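Local coordinates for protein p1 (Rice yellow mottle virus, PDB 6TY2) that suppresses RNA silencing in the host plant and probably helps the virus spread, using two unrelated zinc fingers, at residues A[10-15]-A[31-36]. Numbering follows the deposited sequence.
Sequences ERNAEI and LVYLSR
Asn12, on helix 3-24, grips the extended chain of 31-36 by both ends of its carboxamide, an amide-to-backbone pairing that docks the loop on the helix in the C-terminal zinc finger of P1. Its OD1 accepts a hydrogen bond from Leu34 N at 2.8 Å, nearly straight at 170° and on a lone pair in the carbonyl plane, while ND2 gives a hydrogen to Leu34 O at 3.2 Å. Asparagine suits the place because one flat group offers an acceptor and a donor side by side, matching the N-H and C=O of a single extended residue; the two bonds together fix its rotation. The Tyr33 ring crosses beside this amide, the planes 77° apart, and brings its CE1 edge to the backbone O of Asn12 at 3.5 Å. The Tyr33 hydroxyl is hydrogen-bonded to Ser16 OG, one helical turn after Asn12.

Next to the amide, about one turn of helix further on, the branched Ile15 meets two residues at once: its CG2, placed opposite the backbone N across the CA-CB bond, packs 3.5 Å from Leu31 CB and also meets Tyr33 CE1, while its CD1 reaches Leu31 CD1. Leu34, buried, points toward the helix, its side chain about 5 Å from the zinc ion; the Asn12 bonds thus hold the backbone of a residue beside His8 and Cys39, which with His44 and Cys48 bind the zinc. Arginine serves at position 11 by combining a long aliphatic stem with a charged end: the guanidinium forms a salt bridge with Asp40, next to Cys39, while Arg11 CD rests 3.8 Å from Leu34 CD2.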
loop_
_atom_site.group_PDB
_atom_site.type_symbol
_atom_site.label_atom_id
_atom_site.label_comp_id
_atom_site.label_asym_id
_atom_site.label_seq_id
_atom_site.Cartn_x
_atom_site.Cartn_y
_atom_site.Cartn_z
ATOM N N GLU A 10 -0.732 8.374 14.068
ATOM C CA GLU A 10 -1.878 7.486 13.963
ATOM C C GLU A 10 -1.499 6.223 13.190
ATOM O O GLU A 10 -1.892 5.122 13.563
ATOM C CB GLU A 10 -3.076 8.166 13.282
ATOM C CG GLU A 10 -3.239 9.673 13.494
ATOM C CD GLU A 10 -3.523 10.105 14.935
ATOM O OE1 GLU A 10 -4.506 9.607 15.539
ATOM O OE2 GLU A 10 -2.772 10.973 15.452
ATOM N N ARG A 11 -0.741 6.376 12.116
ATOM C CA ARG A 11 -0.299 5.205 11.374
ATOM C C ARG A 11 0.670 4.347 12.199
ATOM O O ARG A 11 0.584 3.123 12.181
ATOM C CB ARG A 11 0.352 5.605 10.053
ATOM C CG ARG A 11 0.702 4.406 9.199
ATOM C CD ARG A 11 0.313 4.650 7.762
ATOM N NE ARG A 11 0.933 3.674 6.866
ATOM C CZ ARG A 11 0.382 2.510 6.547
ATOM N NH1 ARG A 11 -0.797 2.168 7.064
ATOM N NH2 ARG A 11 1.011 1.682 5.714
ATOM N N ASN A 12 1.559 4.988 12.947
ATOM C CA ASN A 12 2.503 4.258 13.774
ATOM C C ASN A 12 1.798 3.524 14.896
ATOM O O ASN A 12 2.163 2.412 15.219
ATOM C CB ASN A 12 3.580 5.191 14.337
ATOM C CG ASN A 12 4.657 5.493 13.322
ATOM O OD1 ASN A 12 4.732 4.836 12.285
ATOM N ND2 ASN A 12 5.489 6.487 13.604
ATOM N N ALA A 13 0.767 4.133 15.463
ATOM C CA ALA A 13 -0.033 3.442 16.470
ATOM C C ALA A 13 -0.574 2.138 15.894
ATOM O O ALA A 13 -0.565 1.101 16.547
ATOM C CB ALA A 13 -1.177 4.338 16.954
ATOM N N GLU A 14 -1.030 2.193 14.651
ATOM C CA GLU A 14 -1.667 1.045 14.024
ATOM C C GLU A 14 -0.640 -0.011 13.641
ATOM O O GLU A 14 -0.932 -1.212 13.663
ATOM C CB GLU A 14 -2.465 1.493 12.799
ATOM C CG GLU A 14 -3.212 0.380 12.088
ATOM C CD GLU A 14 -4.199 -0.375 12.982
ATOM O OE1 GLU A 14 -4.732 0.206 13.967
ATOM O OE2 GLU A 14 -4.439 -1.566 12.682
ATOM N N ILE A 15 0.560 0.442 13.292
ATOM C CA ILE A 15 1.687 -0.449 13.013
ATOM C C ILE A 15 2.040 -1.229 14.264
ATOM O O ILE A 15 2.241 -2.441 14.215
ATOM C CB ILE A 15 2.930 0.344 12.549
ATOM C CG1 ILE A 15 2.705 0.983 11.176
ATOM C CG2 ILE A 15 4.177 -0.523 12.578
ATOM C CD1 ILE A 15 2.206 0.015 10.141
ATOM N N LEU A 31 6.331 -5.019 10.357
ATOM C CA LEU A 31 5.998 -3.645 9.992
ATOM C C LEU A 31 7.014 -2.643 10.576
ATOM O O LEU A 31 7.593 -2.848 11.647
ATOM C CB LEU A 31 4.562 -3.308 10.427
ATOM C CG LEU A 31 3.461 -4.120 9.726
ATOM C CD1 LEU A 31 2.083 -3.821 10.288
ATOM C CD2 LEU A 31 3.470 -3.865 8.229
ATOM N N VAL A 32 7.249 -1.568 9.840
ATOM C CA VAL A 32 8.299 -0.628 10.203
ATOM C C VAL A 32 7.665 0.728 10.379
ATOM O O VAL A 32 6.699 1.060 9.695
ATOM C CB VAL A 32 9.417 -0.599 9.135
ATOM C CG1 VAL A 32 8.843 -0.287 7.816
ATOM C CG2 VAL A 32 10.505 0.398 9.473
ATOM N N TYR A 33 8.189 1.504 11.319
ATOM C CA TYR A 33 7.573 2.764 11.685
ATOM C C TYR A 33 7.886 3.901 10.692
ATOM O O TYR A 33 8.935 3.932 10.066
ATOM C CB TYR A 33 8.017 3.152 13.088
ATOM C CG TYR A 33 7.448 2.300 14.214
ATOM C CD1 TYR A 33 6.079 2.221 14.430
ATOM C CD2 TYR A 33 8.287 1.624 15.086
ATOM C CE1 TYR A 33 5.559 1.471 15.477
ATOM C CE2 TYR A 33 7.782 0.872 16.145
ATOM C CZ TYR A 33 6.418 0.801 16.337
ATOM O OH TYR A 33 5.910 0.054 17.378
ATOM N N LEU A 34 6.956 4.835 10.555
ATOM C CA LEU A 34 7.128 5.955 9.632
ATOM C C LEU A 34 7.813 7.174 10.265
ATOM O O LEU A 34 7.632 7.467 11.454
ATOM C CB LEU A 34 5.773 6.392 9.077
ATOM C CG LEU A 34 5.019 5.594 8.021
ATOM C CD1 LEU A 34 4.723 4.178 8.473
ATOM C CD2 LEU A 34 3.727 6.322 7.726
ATOM N N SER A 35 8.580 7.893 9.453
ATOM C CA SER A 35 9.035 9.236 9.805
ATOM C C SER A 35 9.039 10.049 8.532
ATOM O O SER A 35 8.789 9.508 7.461
ATOM C CB SER A 35 10.431 9.221 10.427
ATOM O OG SER A 35 11.385 8.788 9.476
ATOM N N ARG A 36 9.339 11.339 8.637
ATOM C CA ARG A 36 9.450 12.179 7.457
ATOM C C ARG A 36 10.513 11.658 6.507
ATOM O O ARG A 36 10.445 11.887 5.308
ATOM C CB ARG A 36 9.767 13.628 7.848
ATOM C CG ARG A 36 8.643 14.325 8.595
ATOM C CD ARG A 36 8.982 15.779 8.912
ATOM N NE ARG A 36 7.992 16.383 9.804
ATOM C CZ ARG A 36 7.968 17.671 10.133
ATOM N NH1 ARG A 36 8.879 18.503 9.644
ATOM N NH2 ARG A 36 7.030 18.131 10.951
#